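Local coordinates for protein siderophore enterobactin esterase (PDB 6GUO) that hydrolyses the ester bonds of the bacterial siderophore enterobactin, releasing its iron inside the fungal cell, at residues T70-R73 / R74-H77; I10-G13 / A14-M18; E240-K243 / R244-A248. One frame throughout, in Å; residues are numbered along the deposited sequence.

Interaction 1: T70-R73 / R74-H77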
# COMPACT_ATOMS: atom_id res chain seq x y z
N THR A 70 5.18 2.75 -2.73
CA THR A 70 4.45 3.98 -3.01
C THR A 70 5.39 5.06 -3.54
O THR A 70 5.08 5.73 -4.53
CB THR A 70 3.72 4.51 -1.76
OG1 THR A 70 2.90 3.48 -1.19
CG2 THR A 70 2.85 5.69 -2.12
N LEU A 71 6.54 5.21 -2.89
CA LEU A 71 7.55 6.18 -3.33
C LEU A 71 8.12 5.83 -4.71
O LEU A 71 8.29 6.70 -5.55
CB LEU A 71 8.68 6.31 -2.31
CG LEU A 71 8.32 7.12 -1.07
CD1 LEU A 71 9.28 6.81 0.06
CD2 LEU A 71 8.29 8.61 -1.38
N ARG A 72 8.38 4.54 -4.95
CA ARG A 72 8.97 4.12 -6.22
C ARG A 72 8.01 4.31 -7.40
O ARG A 72 8.46 4.66 -8.49
CB ARG A 72 9.49 2.69 -6.14
CG ARG A 72 10.75 2.63 -5.31
CD ARG A 72 11.20 1.23 -4.96
NE ARG A 72 12.41 1.31 -4.14
CZ ARG A 72 13.17 0.28 -3.78
NH1 ARG A 72 12.88 -0.96 -4.15
NH2 ARG A 72 14.25 0.51 -3.03
N ARG A 73 6.71 4.12 -7.19
CA ARG A 73 5.72 4.45 -8.22
C ARG A 73 5.74 5.94 -8.53
O ARG A 73 5.80 6.33 -9.70
CB ARG A 73 4.31 4.02 -7.81
CG ARG A 73 4.09 2.52 -7.85
CD ARG A 73 2.62 2.18 -7.83
NE ARG A 73 1.96 2.63 -6.60
CZ ARG A 73 1.82 1.92 -5.48
NH1 ARG A 73 2.29 0.68 -5.35
NH2 ARG A 73 1.17 2.46 -4.45
N ARG A 74 5.71 6.77 -7.49
CA ARG A 74 5.71 8.22 -7.70
C ARG A 74 7.01 8.74 -8.33
O ARG A 74 6.97 9.59 -9.21
CB ARG A 74 5.43 8.97 -6.40
CG ARG A 74 5.44 10.48 -6.59
CD ARG A 74 4.42 11.19 -5.75
NE ARG A 74 4.60 12.64 -5.86
CZ ARG A 74 3.73 13.55 -5.43
NH1 ARG A 74 4.02 14.84 -5.59
NH2 ARG A 74 2.58 13.20 -4.86
N GLU A 75 8.14 8.22 -7.86
CA GLU A 75 9.46 8.58 -8.41
C GLU A 75 9.60 8.17 -9.88
O GLU A 75 10.28 8.86 -10.65
CB GLU A 75 10.59 8.00 -7.54
CG GLU A 75 10.70 8.70 -6.19
CD GLU A 75 11.45 7.91 -5.11
OE1 GLU A 75 11.85 6.75 -5.33
OE2 GLU A 75 11.62 8.48 -4.01
N SER A 76 8.96 7.07 -10.28
CA SER A 76 8.89 6.66 -11.69
C SER A 76 8.11 7.64 -12.55
O SER A 76 8.50 7.93 -13.67
CB SER A 76 8.26 5.27 -11.82
OG SER A 76 9.08 4.28 -11.23
N HIS A 77 6.99 8.13 -12.01
CA HIS A 77 6.16 9.12 -12.70
C HIS A 77 6.76 10.51 -12.73
O HIS A 77 6.57 11.25 -13.69
CB HIS A 77 4.78 9.22 -12.03
CG HIS A 77 3.98 7.97 -12.15
ND1 HIS A 77 3.91 7.26 -13.33
CD2 HIS A 77 3.21 7.31 -11.26
CE1 HIS A 77 3.14 6.20 -13.15
NE2 HIS A 77 2.71 6.21 -11.90
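Ser76 returns to the carbonyl of Arg72 twice, through its backbone and through its side chain. The amide N of Ser76 lies 3.0 Å from Arg72 O and OG of Ser76 only 2.8 Å from the same oxygen, the two donors arriving from opposite faces of the carbonyl plane. OG can double back because it stands beside its own backbone N (chi1 -66°). The other i to i+4 bonds of these last two turns of the helix are single: Arg74 N to Thr70 O, His77 N to Arg73 O at 3.2 Å, and Glu75 N to Leu71 O, the shortest of the backbone set at 2.8 Å.

Other side chains make van der Waals contact with backbone carbonyls. Glu75, its CG 3.2 Å from Leu71 O, carries its carboxylate past that carbonyl; OE2 comes 4.0 Å from Leu71 CB and accepts from the backbone N of Thr84. The His77 ring comes obliquely to Arg73 O, its CD2 3.2 Å from that oxygen.

The second subunit meets these turns through Ser76, bonded to its Ser96 and Val97, and Arg73, bonded to its Ala62. This is the C-terminal end of helix 60-77, the helix of a beta-alpha-beta unit with strands 52-58 and 83-90. Leu71 packs on strand 83-90, and Thr70 and Arg74 face helix 288-301.

Interaction 2: I10-G13 / A14-M18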
# COMPACT_ATOMS: atom_id res chain seq x y z
N ILE A 10 16.31 -15.37 -9.86
CA ILE A 10 17.08 -14.13 -9.85
C ILE A 10 16.97 -13.43 -8.50
O ILE A 10 15.98 -13.60 -7.78
CB ILE A 10 16.62 -13.15 -10.95
CG1 ILE A 10 15.11 -12.87 -10.87
CG2 ILE A 10 17.00 -13.69 -12.32
CD1 ILE A 10 14.69 -11.60 -11.56
N GLN A 11 17.99 -12.64 -8.19
CA GLN A 11 17.97 -11.75 -7.04
C GLN A 11 18.51 -10.40 -7.47
O GLN A 11 19.37 -10.33 -8.35
CB GLN A 11 18.84 -12.31 -5.92
CG GLN A 11 18.34 -13.63 -5.35
CD GLN A 11 19.13 -14.08 -4.14
OE1 GLN A 11 18.56 -14.30 -3.06
NE2 GLN A 11 20.44 -14.20 -4.29
N PRO A 12 18.01 -9.31 -6.86
CA PRO A 12 17.02 -9.25 -5.78
C PRO A 12 15.55 -9.18 -6.23
O PRO A 12 14.66 -9.18 -5.38
CB PRO A 12 17.41 -7.96 -5.07
CG PRO A 12 17.85 -7.07 -6.17
CD PRO A 12 18.47 -7.95 -7.22
N GLY A 13 15.30 -9.12 -7.54
CA GLY A 13 13.95 -8.92 -8.05
C GLY A 13 13.40 -7.57 -7.61
O GLY A 13 14.07 -6.55 -7.74
N ALA A 14 12.19 -7.58 -7.04
CA ALA A 14 11.55 -6.37 -6.54
C ALA A 14 12.14 -5.86 -5.21
O ALA A 14 11.90 -4.70 -4.84
CB ALA A 14 10.05 -6.57 -6.40
N ALA A 15 12.93 -6.69 -4.52
CA ALA A 15 13.59 -6.29 -3.27
C ALA A 15 14.93 -5.56 -3.53
O ALA A 15 15.94 -5.82 -2.87
CB ALA A 15 13.80 -7.50 -2.38
N ARG A 16 14.89 -4.62 -4.47
CA ARG A 16 16.06 -3.90 -4.95
C ARG A 16 16.30 -2.68 -4.08
O ARG A 16 15.35 -2.09 -3.56
CB ARG A 16 15.77 -3.44 -6.39
CG ARG A 16 17.00 -3.08 -7.19
CD ARG A 16 16.66 -2.99 -8.66
NE ARG A 16 17.88 -2.89 -9.46
CZ ARG A 16 18.67 -3.92 -9.77
NH1 ARG A 16 19.77 -3.70 -10.50
NH2 ARG A 16 18.40 -5.16 -9.38
N ASN A 17 17.57 -2.31 -3.93
CA ASN A 17 17.96 -1.10 -3.19
C ASN A 17 17.30 -1.04 -1.82
O ASN A 17 16.62 -0.07 -1.47
CB ASN A 17 17.66 0.17 -4.01
CG ASN A 17 18.60 0.35 -5.19
OD1 ASN A 17 19.36 -0.56 -5.54
ND2 ASN A 17 18.55 1.53 -5.81
N MET A 18 17.45 -2.13 -1.08
CA MET A 18 17.08 -2.15 0.32
C MET A 18 18.09 -2.97 1.11
O MET A 18 18.76 -3.85 0.57
CB MET A 18 15.64 -2.64 0.54
CG MET A 18 15.26 -3.92 -0.17
SD MET A 18 13.52 -4.35 0.07
CE MET A 18 12.65 -3.10 -0.87
O HOH W 1 15.86 -6.31 -9.69
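Pro12 to Ala15 form a type II' beta turn, closed by a bond from Ala15 N to Pro12 O (3.2 Å, N-H...O angle 144°) whose donor stands well above the carbonyl plane; an inverse gamma turn centred on Ala15 overlaps its end, with a weak bond of 3.0 Å from Arg16 N to Ala14 O. Gly13 takes the positive phi (62°) that the first corner of a II' turn needs, and the peptide before Pro12 is cis.

Among the side chains, Pro12 and Arg16 carry the contact. CD of Pro12 lies 3.5 Å from NH2 of Arg16, while CG also meets the Arg16 backbone at CA. Arg16 reaches back across the proline at a slant because its chain is extended from CG to NE, starting opposite its own backbone N (chi1 -161°). One water joins the two halves: it donates to Gly13 O at 2.7 Å and weakly accepts from Arg16 NH2. Pro12 CB touches Ala15 O at 3.4 Å.

The turn links strand 6-10 to strand 18-24. Ile10 pairs with an antiparallel strand of the second subunit, whose Asp34 accepts from Ala14 N, while Met18 packs on helix 60-77.

Interaction 3: E240-K243 / R244-A248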
# COMPACT_ATOMS: atom_id res chain seq x y z
N GLU A 240 -21.72 -11.54 19.21
CA GLU A 240 -20.93 -11.06 20.33
C GLU A 240 -19.59 -10.48 19.92
O GLU A 240 -19.15 -9.50 20.51
CB GLU A 240 -20.74 -12.15 21.40
CG GLU A 240 -22.02 -12.57 22.11
CD GLU A 240 -22.93 -11.39 22.45
OE1 GLU A 240 -22.52 -10.56 23.28
OE2 GLU A 240 -24.05 -11.31 21.87
N MET A 241 -18.94 -11.07 18.91
CA MET A 241 -17.68 -10.52 18.42
C MET A 241 -17.89 -9.14 17.79
O MET A 241 -17.06 -8.25 17.99
CB MET A 241 -16.96 -11.48 17.45
CG MET A 241 -16.37 -12.71 18.13
SD MET A 241 -15.08 -12.39 19.36
CE MET A 241 -15.04 -13.97 20.21
N PHE A 242 -18.99 -8.94 17.07
CA PHE A 242 -19.35 -7.62 16.55
C PHE A 242 -19.65 -6.61 17.68
O PHE A 242 -19.20 -5.47 17.63
CB PHE A 242 -20.54 -7.69 15.59
CG PHE A 242 -21.00 -6.34 15.10
CD1 PHE A 242 -20.14 -5.53 14.37
CD2 PHE A 242 -22.28 -5.87 15.38
CE1 PHE A 242 -20.54 -4.28 13.92
CE2 PHE A 242 -22.69 -4.62 14.93
CZ PHE A 242 -21.82 -3.82 14.20
N LYS A 243 -20.40 -7.05 18.69
CA LYS A 243 -20.72 -6.17 19.82
C LYS A 243 -19.48 -5.76 20.62
O LYS A 243 -19.41 -4.63 21.11
CB LYS A 243 -21.80 -6.80 20.70
CG LYS A 243 -23.14 -6.85 20.00
CD LYS A 243 -24.15 -7.68 20.76
CE LYS A 243 -25.43 -7.84 19.94
NZ LYS A 243 -26.46 -8.61 20.69
N ARG A 244 -18.51 -6.67 20.74
CA ARG A 244 -17.19 -6.35 21.31
C ARG A 244 -16.52 -5.21 20.54
O ARG A 244 -15.97 -4.30 21.15
CB ARG A 244 -16.26 -7.56 21.31
CG ARG A 244 -16.54 -8.59 22.40
CD ARG A 244 -15.89 -9.92 22.07
NE ARG A 244 -15.49 -10.68 23.26
CZ ARG A 244 -16.32 -11.28 24.11
NH1 ARG A 244 -17.65 -11.22 23.96
NH2 ARG A 244 -15.82 -11.94 25.16
N ARG A 245 -16.55 -5.29 19.21
CA ARG A 245 -15.99 -4.23 18.36
C ARG A 245 -16.74 -2.91 18.53
O ARG A 245 -16.11 -1.85 18.56
CB ARG A 245 -15.94 -4.66 16.88
CG ARG A 245 -15.01 -5.84 16.63
CD ARG A 245 -14.54 -5.95 15.19
NE ARG A 245 -15.65 -6.09 14.23
CZ ARG A 245 -16.03 -5.19 13.32
NH1 ARG A 245 -15.42 -4.00 13.20
NH2 ARG A 245 -17.04 -5.47 12.50
N GLN A 246 -18.07 -2.97 18.66
CA GLN A 246 -18.87 -1.77 18.96
C GLN A 246 -18.48 -1.13 20.28
O GLN A 246 -18.37 0.10 20.37
CB GLN A 246 -20.36 -2.09 18.99
CG GLN A 246 -20.95 -2.37 17.62
CD GLN A 246 -22.45 -2.56 17.69
OE1 GLN A 246 -22.94 -3.43 18.41
NE2 GLN A 246 -23.19 -1.76 16.94
N ARG A 247 -18.28 -1.96 21.31
CA ARG A 247 -17.87 -1.48 22.63
C ARG A 247 -16.53 -0.75 22.56
O ARG A 247 -16.43 0.40 23.00
CB ARG A 247 -17.77 -2.65 23.63
CG ARG A 247 -17.39 -2.23 25.04
CD ARG A 247 -17.26 -3.43 25.97
NE ARG A 247 -16.87 -3.02 27.32
CZ ARG A 247 -16.87 -3.81 28.40
NH1 ARG A 247 -17.24 -5.08 28.32
NH2 ARG A 247 -16.50 -3.30 29.57
N ALA A 248 -15.53 -1.41 22.00
CA ALA A 248 -14.19 -0.83 21.83
C ALA A 248 -14.23 0.45 21.00
O ALA A 248 -13.59 1.44 21.37
CB ALA A 248 -13.25 -1.84 21.19
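Gln246 lays its side chain over one face of the Phe242 ring. Its CG makes a CH-pi contact 4.0 Å from the ring centroid, and the amide beyond it stacks on the ring at a plane angle of 27°, with CD 3.5 Å from Phe242 CE2. The ring reaches the following turn because Phe242 CG is anti to the backbone N (chi1 177°). Arg245 meets the same ring at its edge: NH2 lies in the ring plane, 3.6 Å from Phe242 CD1, after a bend at chi3 (-59°), and the guanidinium is also held by Glu237 and the carbonyl of Val232.

All this sits on helix 239-252, a surface helix of the alpha/beta-hydrolase fold that follows strand 219-225, and ordinary i to i+4 bonds such as Gln246 N to Phe242 O (2.9 Å) carry its backbone. On another side of the helix, Met241 bends at chi2 to set SD 3.8 Å from Arg244 CD, the two chains crossing at a slant. Lys243 runs beside Gln246, pointing the same way, and Lys243 CG lies 3.8 Å from Gln246 OE1. At its tip, NZ of Lys243 makes a long salt bridge of 3.8 Å to Glu240 OE2.

Overall arrangement
Interactions 1 and 2 touch: Arg72 of the helix end places NH1 2.8 Å from Arg16 O of the turn, a probable hydrogen bond, with Asn17 O near its NH2, and Met18 CE lies 3.9 Å from Arg72 NH1. Their centres are about 16 Å apart on the same side of the chain's centre, and both meet the second subunit, so together they form part of the homodimer interface. Interaction 3 stands apart, its centre about 39 Å from that of interaction 1 and about 42 Å from that of interaction 2, and touches no other chain of the dimer. Arg247 there bridges to Glu117, in the proline-rich insertion that narrows the active site.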